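Local coordinates for protein L-ribulose 3-epimerase (PDB 7CJ7) that catalyses the manganese-dependent epimerization of ketoses at C3, with the highest activity toward L-ribulose, as a homodimer of TIM-barrel subunits, at residues G10-V15 against E41-D46; A68-S73 against D90-K95; G110-A115 against I147-E152; R137-A142 against R177-L182. All coordinates share one frame; numbering follows the deposited sequence.

Three of the four contacts follow one another along the chain, and each belongs to a beta-alpha-beta unit of the eight-stranded barrel. Contact 1 closes the first unit by pairing strand 8-12 with strand 39-43. Contact 2 folds helix 83-102 back onto strand 65-72, the next strand of the sheet, and contact 3 joins the end of strand 107-112 to strand 148-152. Contact 4 crosses contact 3: helix 125-143, which lies within the loop of contact 3, receives the turn ahead of strand 180-185. Contacts 1, 2 and 3 all reach the bound L-sorbose, whereas contact 4 ties the barrel to its helical layer away from the sites.

Contact 1: residues G10-V15 against E41-D46; sequences GGHALV and EIALLD. With SOL (L-sorbose), chain C.
The first parallel strand pair of the TIM barrel ends in the sugar pocket, where H12 and E41 lie side by side in register on the same face of the sheet. Backbone bonds to either side of H12 fix the pairing: E41 N donates to G11 O at 2.9 Å, nearly straight at 172°, and A13 N returns a more bent bond to E41 O. The imidazole of H12 stands almost upright to the E41 carboxylate, their planes 81° apart, and CD2 of H12 meets OE2 of E41 at 3.3 Å along the ring edge; F248 meets the ring edge-to-face. With CG anti to the backbone N (chi1 -169°), the H12 ring reaches the sugar, and NE2 forms a straight 2.8 Å hydrogen bond with O6 of L-sorbose. L14 N donates to H12 ND1 at 3.2 Å, from well out of the ring plane, so both nitrogens are engaged and the ring's rotation is fixed. The methyl of A43 lies beside the same hydroxyl, CB 3.7 Å from sugar O6. The buried carboxylate of E41 is held by Y209, T244 and H211 at OE1 and by S69 at OE2, a second shell behind sugar- and metal-binding residues. Helix 22-35 links the two strands of this beta-alpha-beta unit, strand 242-245 flanks 8-12 and closes the barrel, and strand 65-72 continues the sheet beyond 39-43.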
loop_
_atom_site.group_PDB
_atom_site.type_symbol
_atom_site.label_atom_id
_atom_site.label_comp_id
_atom_site.label_asym_id
_atom_site.label_seq_id
_atom_site.Cartn_x
_atom_site.Cartn_y
_atom_site.Cartn_z
ATOM N N GLY A 10 23.936 -0.853 4.062
ATOM C CA GLY A 10 23.929 -0.778 2.596
ATOM C C GLY A 10 22.907 0.207 2.088
ATOM O O GLY A 10 21.985 0.594 2.855
ATOM N N GLY A 11 23.105 0.642 0.847
ATOM C CA GLY A 11 22.167 1.497 0.111
ATOM C C GLY A 11 21.652 0.770 -1.111
ATOM O O GLY A 11 22.449 0.107 -1.794
ATOM N N HIS A 12 20.349 0.848 -1.359
ATOM C CA HIS A 12 19.715 0.306 -2.582
ATOM C C HIS A 12 20.157 1.152 -3.776
ATOM O O HIS A 12 20.241 2.381 -3.622
ATOM C CB HIS A 12 18.198 0.269 -2.391
ATOM C CG HIS A 12 17.495 -0.489 -3.461
ATOM N ND1 HIS A 12 17.060 0.116 -4.614
ATOM C CD2 HIS A 12 17.138 -1.787 -3.546
ATOM C CE1 HIS A 12 16.468 -0.782 -5.376
ATOM N NE2 HIS A 12 16.493 -1.955 -4.739
ATOM N N ALA A 13 20.432 0.520 -4.921
ATOM C CA ALA A 13 20.977 1.183 -6.126
ATOM C C ALA A 13 20.084 2.360 -6.546
ATOM O O ALA A 13 20.636 3.373 -7.021
ATOM C CB ALA A 13 21.125 0.172 -7.232
ATOM N N LEU A 14 18.761 2.249 -6.364
ATOM C CA LEU A 14 17.773 3.235 -6.884
ATOM C C LEU A 14 17.840 4.546 -6.095
ATOM O O LEU A 14 17.105 5.499 -6.450
ATOM C CB LEU A 14 16.368 2.635 -6.806
ATOM C CG LEU A 14 15.799 2.131 -8.130
ATOM C CD1 LEU A 14 15.393 3.300 -9.019
ATOM C CD2 LEU A 14 16.795 1.228 -8.839
ATOM N N VAL A 15 18.645 4.588 -5.038
ATOM C CA VAL A 15 18.932 5.863 -4.329
ATOM C C VAL A 15 19.761 6.744 -5.270
ATOM O O VAL A 15 19.626 7.975 -5.174
ATOM C CB VAL A 15 19.619 5.618 -2.979
ATOM C CG1 VAL A 15 20.230 6.890 -2.421
ATOM C CG2 VAL A 15 18.642 5.016 -1.983
ATOM N N GLU A 41 23.219 -2.532 -2.658
ATOM C CA GLU A 41 22.260 -3.580 -3.030
ATOM C C GLU A 41 21.880 -3.343 -4.483
ATOM O O GLU A 41 21.231 -2.338 -4.773
ATOM C CB GLU A 41 21.051 -3.570 -2.103
ATOM C CG GLU A 41 20.131 -4.751 -2.336
ATOM C CD GLU A 41 18.943 -4.717 -1.406
ATOM O OE1 GLU A 41 19.166 -4.803 -0.175
ATOM O OE2 GLU A 41 17.816 -4.549 -1.910
ATOM N N ILE A 42 22.326 -4.228 -5.359
ATOM C CA ILE A 42 22.066 -4.111 -6.820
ATOM C C ILE A 42 20.712 -4.743 -7.127
ATOM O O ILE A 42 20.496 -5.878 -6.707
ATOM C CB ILE A 42 23.215 -4.754 -7.615
ATOM C CG1 ILE A 42 24.551 -4.090 -7.271
ATOM C CG2 ILE A 42 22.907 -4.704 -9.100
ATOM C CD1 ILE A 42 25.764 -4.784 -7.850
ATOM N N ALA A 43 19.845 -4.017 -7.828
ATOM C CA ALA A 43 18.534 -4.502 -8.313
ATOM C C ALA A 43 18.769 -5.320 -9.589
ATOM O O ALA A 43 19.242 -4.744 -10.574
ATOM C CB ALA A 43 17.629 -3.319 -8.550
ATOM N N LEU A 44 18.511 -6.624 -9.541
ATOM C CA LEU A 44 18.796 -7.588 -10.635
ATOM C C LEU A 44 17.489 -8.090 -11.253
ATOM O O LEU A 44 17.348 -9.320 -11.421
ATOM C CB LEU A 44 19.572 -8.777 -10.065
ATOM C CG LEU A 44 21.065 -8.569 -9.841
ATOM C CD1 LEU A 44 21.711 -9.876 -9.405
ATOM C CD2 LEU A 44 21.735 -8.020 -11.091
ATOM N N LEU A 45 16.574 -7.187 -11.594
ATOM C CA LEU A 45 15.302 -7.570 -12.258
ATOM C C LEU A 45 15.603 -8.234 -13.611
ATOM O O LEU A 45 14.867 -9.180 -13.987
ATOM C CB LEU A 45 14.422 -6.328 -12.393
ATOM C CG LEU A 45 13.495 -6.071 -11.203
ATOM C CD1 LEU A 45 14.280 -5.667 -9.961
ATOM C CD2 LEU A 45 12.463 -5.011 -11.552
ATOM N N ASP A 46 16.662 -7.795 -14.302
ATOM C CA ASP A 46 17.173 -8.469 -15.530
ATOM C C ASP A 46 18.650 -8.784 -15.337
ATOM O O ASP A 46 19.514 -7.992 -15.699
ATOM C CB ASP A 46 16.952 -7.628 -16.786
ATOM C CG ASP A 46 17.417 -8.310 -18.066
ATOM O OD1 ASP A 46 18.107 -9.360 -17.985
ATOM O OD2 ASP A 46 17.091 -7.788 -19.131
HETATM C C1 SOL C . 9.706 -3.556 -3.090
HETATM O O1 SOL C . 8.640 -2.791 -2.577
HETATM C C2 SOL C . 10.859 -3.611 -2.141
HETATM O O2 SOL C . 10.695 -3.389 -0.953
HETATM C C3 SOL C . 12.245 -3.897 -2.701
HETATM O O3 SOL C . 13.115 -4.347 -1.688
HETATM C C4 SOL C . 12.186 -4.909 -3.841
HETATM O O4 SOL C . 11.661 -6.144 -3.352
HETATM C C5 SOL C . 13.546 -5.184 -4.487
HETATM O O5 SOL C . 13.421 -6.267 -5.408
HETATM C C6 SOL C . 14.125 -3.990 -5.215
HETATM O O6 SOL C . 15.413 -4.304 -5.752
#

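Contact 2: residues A68-S73 against D90-K95; sequences ASLGLS and DELLRK. With SOL (L-sorbose), chain C.
L70 overlaps two leucines of helix 83-102 at once, each of its methyl groups taking one of them. CD2 of L70 lies 4.0 Å from CD2 of L92, the two side chains running antiparallel past one another, while CD1 of L70 meets CD2 of L93 at 4.1 Å, with those side chains nearly perpendicular. L72 repeats the pattern two residues further along, but through a single methyl: its CD2 sits against CD2 of both L92 and L93. L70 and L72 leave the strand with different first torsions (chi1 62° and -58°), which brings both chains onto the same two helical leucines. Strand and helix run nearly antiparallel, 171° apart, with their axes 10.2 Å from each other. Just ahead of L70, S69 points the other way, into the pocket: its OG accepts a 2.6 Å hydrogen bond from O6 of L-sorbose and is also bonded to E41. L93 further packs on I112, M135 and L138. The interface itself has no hydrogen bond or salt bridge, so strand and helix are joined here by buried leucine methyls alone, while the strand's polar group faces the sugar.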
loop_
_atom_site.group_PDB
_atom_site.type_symbol
_atom_site.label_atom_id
_atom_site.label_comp_id
_atom_site.label_asym_id
_atom_site.label_seq_id
_atom_site.Cartn_x
_atom_site.Cartn_y
_atom_site.Cartn_z
ATOM N N ALA A 68 22.399 -8.523 -3.657
ATOM C CA ALA A 68 21.466 -8.336 -4.786
ATOM C C ALA A 68 20.039 -8.606 -4.321
ATOM O O ALA A 68 19.830 -9.502 -3.523
ATOM C CB ALA A 68 21.857 -9.232 -5.931
ATOM N N SER A 69 19.099 -7.842 -4.853
ATOM C CA SER A 69 17.652 -8.053 -4.657
ATOM C C SER A 69 17.002 -8.085 -6.036
ATOM O O SER A 69 17.577 -7.519 -6.988
ATOM C CB SER A 69 17.060 -6.986 -3.767
ATOM O OG SER A 69 17.133 -5.711 -4.382
ATOM N N LEU A 70 15.856 -8.744 -6.151
ATOM C CA LEU A 70 15.048 -8.626 -7.381
ATOM C C LEU A 70 13.595 -8.934 -7.052
ATOM O O LEU A 70 13.312 -9.377 -5.944
ATOM C CB LEU A 70 15.606 -9.570 -8.443
ATOM C CG LEU A 70 15.564 -11.051 -8.083
ATOM C CD1 LEU A 70 14.199 -11.651 -8.390
ATOM C CD2 LEU A 70 16.663 -11.813 -8.797
ATOM N N GLY A 71 12.723 -8.598 -7.987
ATOM C CA GLY A 71 11.355 -9.111 -8.067
ATOM C C GLY A 71 11.180 -9.849 -9.369
ATOM O O GLY A 71 11.778 -9.432 -10.367
ATOM N N LEU A 72 10.415 -10.933 -9.373
ATOM C CA LEU A 72 10.066 -11.598 -10.647
ATOM C C LEU A 72 8.967 -10.779 -11.336
ATOM O O LEU A 72 8.476 -9.819 -10.745
ATOM C CB LEU A 72 9.636 -13.033 -10.348
ATOM C CG LEU A 72 10.687 -13.869 -9.621
ATOM C CD1 LEU A 72 10.099 -15.195 -9.186
ATOM C CD2 LEU A 72 11.913 -14.088 -10.501
ATOM N N SER A 73 8.621 -11.140 -12.562
ATOM C CA SER A 73 7.530 -10.524 -13.347
ATOM C C SER A 73 6.544 -11.622 -13.746
ATOM O O SER A 73 6.808 -12.797 -13.399
ATOM C CB SER A 73 8.087 -9.809 -14.543
ATOM O OG SER A 73 8.618 -10.742 -15.467
ATOM N N ASP A 90 12.814 -20.014 -12.554
ATOM C CA ASP A 90 13.948 -20.820 -12.026
ATOM C C ASP A 90 15.228 -20.347 -12.726
ATOM O O ASP A 90 16.253 -20.162 -12.038
ATOM C CB ASP A 90 13.749 -22.325 -12.245
ATOM C CG ASP A 90 12.726 -23.003 -11.341
ATOM O OD1 ASP A 90 12.205 -22.339 -10.412
ATOM O OD2 ASP A 90 12.440 -24.205 -11.586
ATOM N N GLU A 91 15.159 -20.148 -14.048
ATOM C CA GLU A 91 16.312 -19.757 -14.903
ATOM C C GLU A 91 16.780 -18.350 -14.512
ATOM O O GLU A 91 17.990 -18.165 -14.321
ATOM C CB GLU A 91 15.922 -19.869 -16.372
ATOM C CG GLU A 91 16.984 -19.378 -17.332
ATOM C CD GLU A 91 16.494 -19.319 -18.773
ATOM O OE1 GLU A 91 15.601 -18.485 -19.084
ATOM O OE2 GLU A 91 16.984 -20.121 -19.578
ATOM N N LEU A 92 15.861 -17.398 -14.351
ATOM C CA LEU A 92 16.217 -16.024 -13.903
ATOM C C LEU A 92 16.894 -16.104 -12.526
ATOM O O LEU A 92 17.917 -15.438 -12.315
ATOM C CB LEU A 92 14.973 -15.135 -13.877
ATOM C CG LEU A 92 15.257 -13.638 -13.735
ATOM C CD1 LEU A 92 14.128 -12.808 -14.325
ATOM C CD2 LEU A 92 15.486 -13.265 -12.285
ATOM N N LEU A 93 16.351 -16.881 -11.594
ATOM C CA LEU A 93 16.903 -16.921 -10.212
ATOM C C LEU A 93 18.302 -17.563 -10.218
ATOM O O LEU A 93 19.185 -17.108 -9.446
ATOM C CB LEU A 93 15.921 -17.669 -9.313
ATOM C CG LEU A 93 14.611 -16.931 -9.046
ATOM C CD1 LEU A 93 13.563 -17.883 -8.490
ATOM C CD2 LEU A 93 14.830 -15.742 -8.109
ATOM N N ARG A 94 18.523 -18.572 -11.059
ATOM C CA ARG A 94 19.865 -19.194 -11.216
ATOM C C ARG A 94 20.843 -18.132 -11.734
ATOM O O ARG A 94 21.946 -18.015 -11.181
ATOM C CB ARG A 94 19.789 -20.430 -12.125
ATOM C CG ARG A 94 19.170 -21.658 -11.462
ATOM C CD ARG A 94 19.517 -22.921 -12.230
ATOM N NE ARG A 94 19.069 -22.830 -13.613
ATOM C CZ ARG A 94 17.864 -23.198 -14.043
ATOM N NH1 ARG A 94 17.000 -23.730 -13.198
ATOM N NH2 ARG A 94 17.534 -23.054 -15.317
ATOM N N LYS A 95 20.444 -17.358 -12.740
ATOM C CA LYS A 95 21.321 -16.322 -13.344
ATOM C C LYS A 95 21.644 -15.255 -12.289
ATOM O O LYS A 95 22.821 -14.837 -12.218
ATOM C CB LYS A 95 20.667 -15.695 -14.576
ATOM C CG LYS A 95 21.540 -14.684 -15.305
ATOM C CD LYS A 95 22.787 -15.291 -15.918
ATOM C CE LYS A 95 23.708 -14.251 -16.514
ATOM N NZ LYS A 95 24.966 -14.858 -17.007
HETATM C C1 SOL C . 9.706 -3.556 -3.090
HETATM O O1 SOL C . 8.640 -2.791 -2.577
HETATM C C2 SOL C . 10.859 -3.611 -2.141
HETATM O O2 SOL C . 10.695 -3.389 -0.953
HETATM C C3 SOL C . 12.245 -3.897 -2.701
HETATM O O3 SOL C . 13.115 -4.347 -1.688
HETATM C C4 SOL C . 12.186 -4.909 -3.841
HETATM O O4 SOL C . 11.661 -6.144 -3.352
HETATM C C5 SOL C . 13.546 -5.184 -4.487
HETATM O O5 SOL C . 13.421 -6.267 -5.408
HETATM C C6 SOL C . 14.125 -3.990 -5.215
HETATM O O6 SOL C . 15.413 -4.304 -5.752
#

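Contact 3: residues G110-A115 against I147-E152; sequences GVIYCA and INIDLE. With MN (manganese (II) ion), chain D; SOL (L-sorbose), chain C.
Two hydrogen bonds grip the backbone of E152 from the 110-115 side. E152 N donates to G110 O at 3.0 Å, approaching from above the carbonyl plane, and the hydroxyl of Y113 donates to E152 O at 2.6 Å, with that oxygen at the edge of the phenol ring. Apolar contacts lie alongside: CD1 of I112 reaches CB of I149 at 3.9 Å and CD1 of L151, while CD2 of Y113 packs on CB of L151. Metal and sugar bonds divide the carboxylate of E152, whose extended chain carries OE2 to manganese at 2.1 Å and OE1 to a 2.7 Å bond from O4 of L-sorbose. D185, H211 and E246 complete the protein ligands of the metal, and E152 is probably one of the proton donor/acceptor pair. G110 has backbone angles (99°/-160°) that by themselves call for glycine, and its CA lies close to the sugar. Strand 180-185 flanks 148-152, and M135 of helix 125-143 covers I112, Y113 and L151.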
loop_
_atom_site.group_PDB
_atom_site.type_symbol
_atom_site.label_atom_id
_atom_site.label_comp_id
_atom_site.label_asym_id
_atom_site.label_seq_id
_atom_site.Cartn_x
_atom_site.Cartn_y
_atom_site.Cartn_z
ATOM N N GLY A 110 14.777 -9.952 -1.516
ATOM C CA GLY A 110 13.666 -9.316 -2.231
ATOM C C GLY A 110 12.541 -10.291 -2.541
ATOM O O GLY A 110 12.407 -11.334 -1.868
ATOM N N VAL A 111 11.722 -9.930 -3.519
ATOM C CA VAL A 111 10.502 -10.694 -3.876
ATOM C C VAL A 111 10.911 -11.751 -4.901
ATOM O O VAL A 111 10.614 -11.596 -6.102
ATOM C CB VAL A 111 9.389 -9.745 -4.348
ATOM C CG1 VAL A 111 8.117 -10.512 -4.684
ATOM C CG2 VAL A 111 9.110 -8.695 -3.282
ATOM N N ILE A 112 11.591 -12.789 -4.418
ATOM C CA ILE A 112 12.209 -13.841 -5.272
ATOM C C ILE A 112 11.255 -15.030 -5.397
ATOM O O ILE A 112 11.593 -15.959 -6.128
ATOM C CB ILE A 112 13.579 -14.260 -4.707
ATOM C CG1 ILE A 112 13.496 -14.659 -3.232
ATOM C CG2 ILE A 112 14.611 -13.166 -4.928
ATOM C CD1 ILE A 112 14.789 -15.213 -2.680
ATOM N N TYR A 113 10.113 -15.000 -4.703
ATOM C CA TYR A 113 9.210 -16.165 -4.540
ATOM C C TYR A 113 7.907 -15.958 -5.328
ATOM O O TYR A 113 7.049 -16.851 -5.307
ATOM C CB TYR A 113 8.920 -16.383 -3.053
ATOM C CG TYR A 113 8.394 -15.149 -2.379
ATOM C CD1 TYR A 113 7.041 -14.861 -2.396
ATOM C CD2 TYR A 113 9.248 -14.243 -1.769
ATOM C CE1 TYR A 113 6.539 -13.713 -1.806
ATOM C CE2 TYR A 113 8.760 -13.099 -1.160
ATOM C CZ TYR A 113 7.402 -12.826 -1.192
ATOM O OH TYR A 113 6.904 -11.697 -0.608
ATOM N N CYS A 114 7.768 -14.836 -6.027
ATOM C CA CYS A 114 6.564 -14.530 -6.841
ATOM C C CYS A 114 6.819 -13.321 -7.747
ATOM O O CYS A 114 7.901 -12.703 -7.643
ATOM C CB CYS A 114 5.367 -14.245 -5.950
ATOM S SG CYS A 114 5.500 -12.675 -5.068
ATOM N N ALA A 115 5.852 -12.993 -8.603
ATOM C CA ALA A 115 5.874 -11.745 -9.397
ATOM C C ALA A 115 5.679 -10.562 -8.442
ATOM O O ALA A 115 4.736 -10.582 -7.621
ATOM C CB ALA A 115 4.822 -11.783 -10.477
ATOM N N ILE A 147 25.659 -18.937 -0.888
ATOM C CA ILE A 147 24.694 -17.804 -0.907
ATOM C C ILE A 147 23.463 -18.163 -0.062
ATOM O O ILE A 147 22.932 -19.290 -0.179
ATOM C CB ILE A 147 24.363 -17.414 -2.359
ATOM C CG1 ILE A 147 25.531 -16.646 -2.996
ATOM C CG2 ILE A 147 23.058 -16.634 -2.432
ATOM C CD1 ILE A 147 25.506 -16.632 -4.497
ATOM N N ASN A 148 23.066 -17.241 0.811
ATOM C CA ASN A 148 21.768 -17.281 1.530
ATOM C C ASN A 148 20.705 -16.588 0.674
ATOM O O ASN A 148 21.009 -15.564 0.023
ATOM C CB ASN A 148 21.834 -16.597 2.895
ATOM C CG ASN A 148 22.880 -17.168 3.822
ATOM O OD1 ASN A 148 22.968 -18.380 3.981
ATOM N ND2 ASN A 148 23.649 -16.298 4.457
ATOM N N ILE A 149 19.472 -17.081 0.725
ATOM C CA ILE A 149 18.317 -16.375 0.112
ATOM C C ILE A 149 17.440 -15.842 1.245
ATOM O O ILE A 149 17.248 -16.538 2.254
ATOM C CB ILE A 149 17.550 -17.252 -0.886
ATOM C CG1 ILE A 149 16.790 -18.398 -0.215
ATOM C CG2 ILE A 149 18.506 -17.758 -1.955
ATOM C CD1 ILE A 149 15.887 -19.149 -1.178
ATOM N N ASP A 150 16.966 -14.615 1.077
ATOM C CA ASP A 150 16.138 -13.910 2.080
ATOM C C ASP A 150 14.850 -13.487 1.374
ATOM O O ASP A 150 14.919 -12.687 0.417
ATOM C CB ASP A 150 16.916 -12.745 2.688
ATOM C CG ASP A 150 18.362 -13.089 3.003
ATOM O OD1 ASP A 150 18.612 -13.649 4.099
ATOM O OD2 ASP A 150 19.230 -12.809 2.136
ATOM N N LEU A 151 13.725 -14.030 1.819
ATOM C CA LEU A 151 12.406 -13.838 1.176
ATOM C C LEU A 151 11.750 -12.604 1.795
ATOM O O LEU A 151 11.425 -12.621 3.004
ATOM C CB LEU A 151 11.578 -15.105 1.392
ATOM C CG LEU A 151 11.994 -16.324 0.565
ATOM C CD1 LEU A 151 13.377 -16.841 0.921
ATOM C CD2 LEU A 151 10.977 -17.427 0.735
ATOM N N GLU A 152 11.617 -11.544 1.001
ATOM C CA GLU A 152 11.110 -10.246 1.488
ATOM C C GLU A 152 9.583 -10.295 1.575
ATOM O O GLU A 152 8.916 -10.433 0.538
ATOM C CB GLU A 152 11.555 -9.105 0.584
ATOM C CG GLU A 152 11.315 -7.761 1.222
ATOM C CD GLU A 152 11.766 -6.603 0.355
ATOM O OE1 GLU A 152 12.153 -6.842 -0.828
ATOM O OE2 GLU A 152 11.745 -5.480 0.861
HETATM MN MN MN D . 12.384 -3.580 0.329
HETATM C C1 SOL C . 9.706 -3.556 -3.090
HETATM O O1 SOL C . 8.640 -2.791 -2.577
HETATM C C2 SOL C . 10.859 -3.611 -2.141
HETATM O O2 SOL C . 10.695 -3.389 -0.953
HETATM C C3 SOL C . 12.245 -3.897 -2.701
HETATM O O3 SOL C . 13.115 -4.347 -1.688
HETATM C C4 SOL C . 12.186 -4.909 -3.841
HETATM O O4 SOL C . 11.661 -6.144 -3.352
HETATM C C5 SOL C . 13.546 -5.184 -4.487
HETATM O O5 SOL C . 13.421 -6.267 -5.408
HETATM C C6 SOL C . 14.125 -3.990 -5.215
HETATM O O6 SOL C . 15.413 -4.304 -5.752
#

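Contact 4: residues R137-A142 against R177-L182; sequences RLADYA and RPNAFL
D140 and R177 form a side-on salt bridge in which two guanidinium nitrogens each take one carboxylate oxygen. NE of R177 lies 2.9 Å from OD1 of D140 and NH2 of R177 lies 3.1 Å from OD2 of D140, both oxygens being met on their syn sides, and the two planes lie 17° apart. CB and CG of R177 lie over the methyl of A139, CB to CB 3.7 Å, and the bend at chi2 (-61°) then turns the rest of the chain toward D140. Deeper in, the amide of N179 bonds to a carbonyl near the end of helix 125-143: ND2 donates to O of A139 at 2.9 Å, at 164° and in the amide plane, and also serves I147 O. One water links the polar groups, donating to OD1 of N179 at 2.7 Å and to OD1 of D140. A type I turn from R177 to A180, closed by A180 N to R177 O, places both side chains on the helix. Beyond it, N179 and F181 pair with strand 148-152. The turn is an alpha-to-beta connection of the TIM barrel, joining helix 165-175 to strand 180-185, braced here against helix 125-143.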
loop_
_atom_site.group_PDB
_atom_site.type_symbol
_atom_site.label_atom_id
_atom_site.label_comp_id
_atom_site.label_asym_id
_atom_site.label_seq_id
_atom_site.Cartn_x
_atom_site.Cartn_y
_atom_site.Cartn_z
ATOM N N ARG A 137 14.318 -25.313 -4.579
ATOM C CA ARG A 137 15.266 -25.523 -5.705
ATOM C C ARG A 137 16.307 -24.390 -5.696
ATOM O O ARG A 137 17.510 -24.678 -5.878
ATOM C CB ARG A 137 14.517 -25.624 -7.038
ATOM C CG ARG A 137 13.572 -26.813 -7.132
ATOM C CD ARG A 137 13.087 -27.047 -8.552
ATOM N NE ARG A 137 12.317 -25.930 -9.085
ATOM C CZ ARG A 137 11.017 -25.747 -8.893
ATOM N NH1 ARG A 137 10.327 -26.593 -8.158
ATOM N NH2 ARG A 137 10.403 -24.704 -9.425
ATOM N N LEU A 138 15.871 -23.146 -5.487
ATOM C CA LEU A 138 16.784 -21.978 -5.478
ATOM C C LEU A 138 17.730 -22.089 -4.278
ATOM O O LEU A 138 18.927 -21.895 -4.461
ATOM C CB LEU A 138 15.986 -20.681 -5.409
ATOM C CG LEU A 138 16.836 -19.426 -5.217
ATOM C CD1 LEU A 138 17.854 -19.281 -6.340
ATOM C CD2 LEU A 138 15.959 -18.193 -5.117
ATOM N N ALA A 139 17.211 -22.363 -3.083
ATOM C CA ALA A 139 18.052 -22.505 -1.872
ATOM C C ALA A 139 19.164 -23.530 -2.141
ATOM O O ALA A 139 20.323 -23.284 -1.757
ATOM C CB ALA A 139 17.207 -22.880 -0.683
ATOM N N ASP A 140 18.831 -24.654 -2.773
ATOM C CA ASP A 140 19.792 -25.759 -3.008
ATOM C C ASP A 140 20.841 -25.293 -4.024
ATOM O O ASP A 140 22.045 -25.601 -3.815
ATOM C CB ASP A 140 19.058 -27.041 -3.412
ATOM C CG ASP A 140 18.255 -27.652 -2.272
ATOM O OD1 ASP A 140 18.526 -27.301 -1.109
ATOM O OD2 ASP A 140 17.347 -28.462 -2.557
ATOM N N TYR A 141 20.428 -24.566 -5.067
ATOM C CA TYR A 141 21.352 -23.992 -6.083
ATOM C C TYR A 141 22.301 -22.981 -5.427
ATOM O O TYR A 141 23.543 -23.060 -5.664
ATOM C CB TYR A 141 20.574 -23.351 -7.235
ATOM C CG TYR A 141 21.441 -22.944 -8.390
ATOM C CD1 TYR A 141 21.930 -23.871 -9.296
ATOM C CD2 TYR A 141 21.810 -21.620 -8.556
ATOM C CE1 TYR A 141 22.747 -23.485 -10.349
ATOM C CE2 TYR A 141 22.629 -21.225 -9.596
ATOM C CZ TYR A 141 23.075 -22.151 -10.514
ATOM O OH TYR A 141 23.897 -21.739 -11.528
ATOM N N ALA A 142 21.750 -22.058 -4.633
ATOM C CA ALA A 142 22.499 -20.992 -3.928
ATOM C C ALA A 142 23.468 -21.633 -2.932
ATOM O O ALA A 142 24.549 -21.081 -2.727
ATOM C CB ALA A 142 21.549 -20.043 -3.236
ATOM N N ARG A 177 14.820 -25.038 4.499
ATOM C CA ARG A 177 16.217 -24.971 4.009
ATOM C C ARG A 177 17.021 -24.073 4.938
ATOM O O ARG A 177 16.569 -22.989 5.295
ATOM C CB ARG A 177 16.236 -24.470 2.564
ATOM C CG ARG A 177 15.646 -25.461 1.573
ATOM C CD ARG A 177 16.409 -26.766 1.565
ATOM N NE ARG A 177 16.101 -27.598 0.416
ATOM C CZ ARG A 177 15.140 -28.506 0.393
ATOM N NH1 ARG A 177 14.373 -28.667 1.454
ATOM N NH2 ARG A 177 14.942 -29.244 -0.685
ATOM N N PRO A 178 18.238 -24.497 5.343
ATOM C CA PRO A 178 19.024 -23.755 6.333
ATOM C C PRO A 178 19.536 -22.397 5.828
ATOM O O PRO A 178 19.883 -21.557 6.648
ATOM C CB PRO A 178 20.212 -24.690 6.614
ATOM C CG PRO A 178 20.340 -25.520 5.353
ATOM C CD PRO A 178 18.916 -25.721 4.877
ATOM N N ASN A 179 19.587 -22.210 4.508
ATOM C CA ASN A 179 20.118 -20.953 3.916
ATOM C C ASN A 179 18.955 -20.136 3.357
ATOM O O ASN A 179 19.214 -19.231 2.564
ATOM C CB ASN A 179 21.182 -21.209 2.849
ATOM C CG ASN A 179 20.635 -21.928 1.641
ATOM O OD1 ASN A 179 19.870 -22.873 1.783
ATOM N ND2 ASN A 179 21.045 -21.507 0.458
ATOM N N ALA A 180 17.726 -20.407 3.799
ATOM C CA ALA A 180 16.553 -19.581 3.451
ATOM C C ALA A 180 16.090 -18.823 4.699
ATOM O O ALA A 180 15.837 -19.445 5.742
ATOM C CB ALA A 180 15.460 -20.413 2.848
ATOM N N PHE A 181 15.987 -17.508 4.585
ATOM C CA PHE A 181 15.710 -16.594 5.717
ATOM C C PHE A 181 14.530 -15.685 5.372
ATOM O O PHE A 181 14.164 -15.538 4.180
ATOM C CB PHE A 181 16.937 -15.740 6.044
ATOM C CG PHE A 181 18.111 -16.528 6.553
ATOM C CD1 PHE A 181 19.027 -17.078 5.668
ATOM C CD2 PHE A 181 18.308 -16.711 7.910
ATOM C CE1 PHE A 181 20.110 -17.805 6.132
ATOM C CE2 PHE A 181 19.390 -17.441 8.370
ATOM C CZ PHE A 181 20.285 -17.990 7.479
ATOM N N LEU A 182 13.976 -15.074 6.413
ATOM C CA LEU A 182 12.972 -13.998 6.288
ATOM C C LEU A 182 13.706 -12.678 6.031
ATOM O O LEU A 182 14.821 -12.464 6.554
ATOM C CB LEU A 182 12.165 -13.937 7.583
ATOM C CG LEU A 182 10.938 -13.038 7.556
ATOM C CD1 LEU A 182 9.862 -13.657 6.689
ATOM C CD2 LEU A 182 10.424 -12.794 8.965
HETATM O O HOH W 1 19.808 -25.516 1.190
#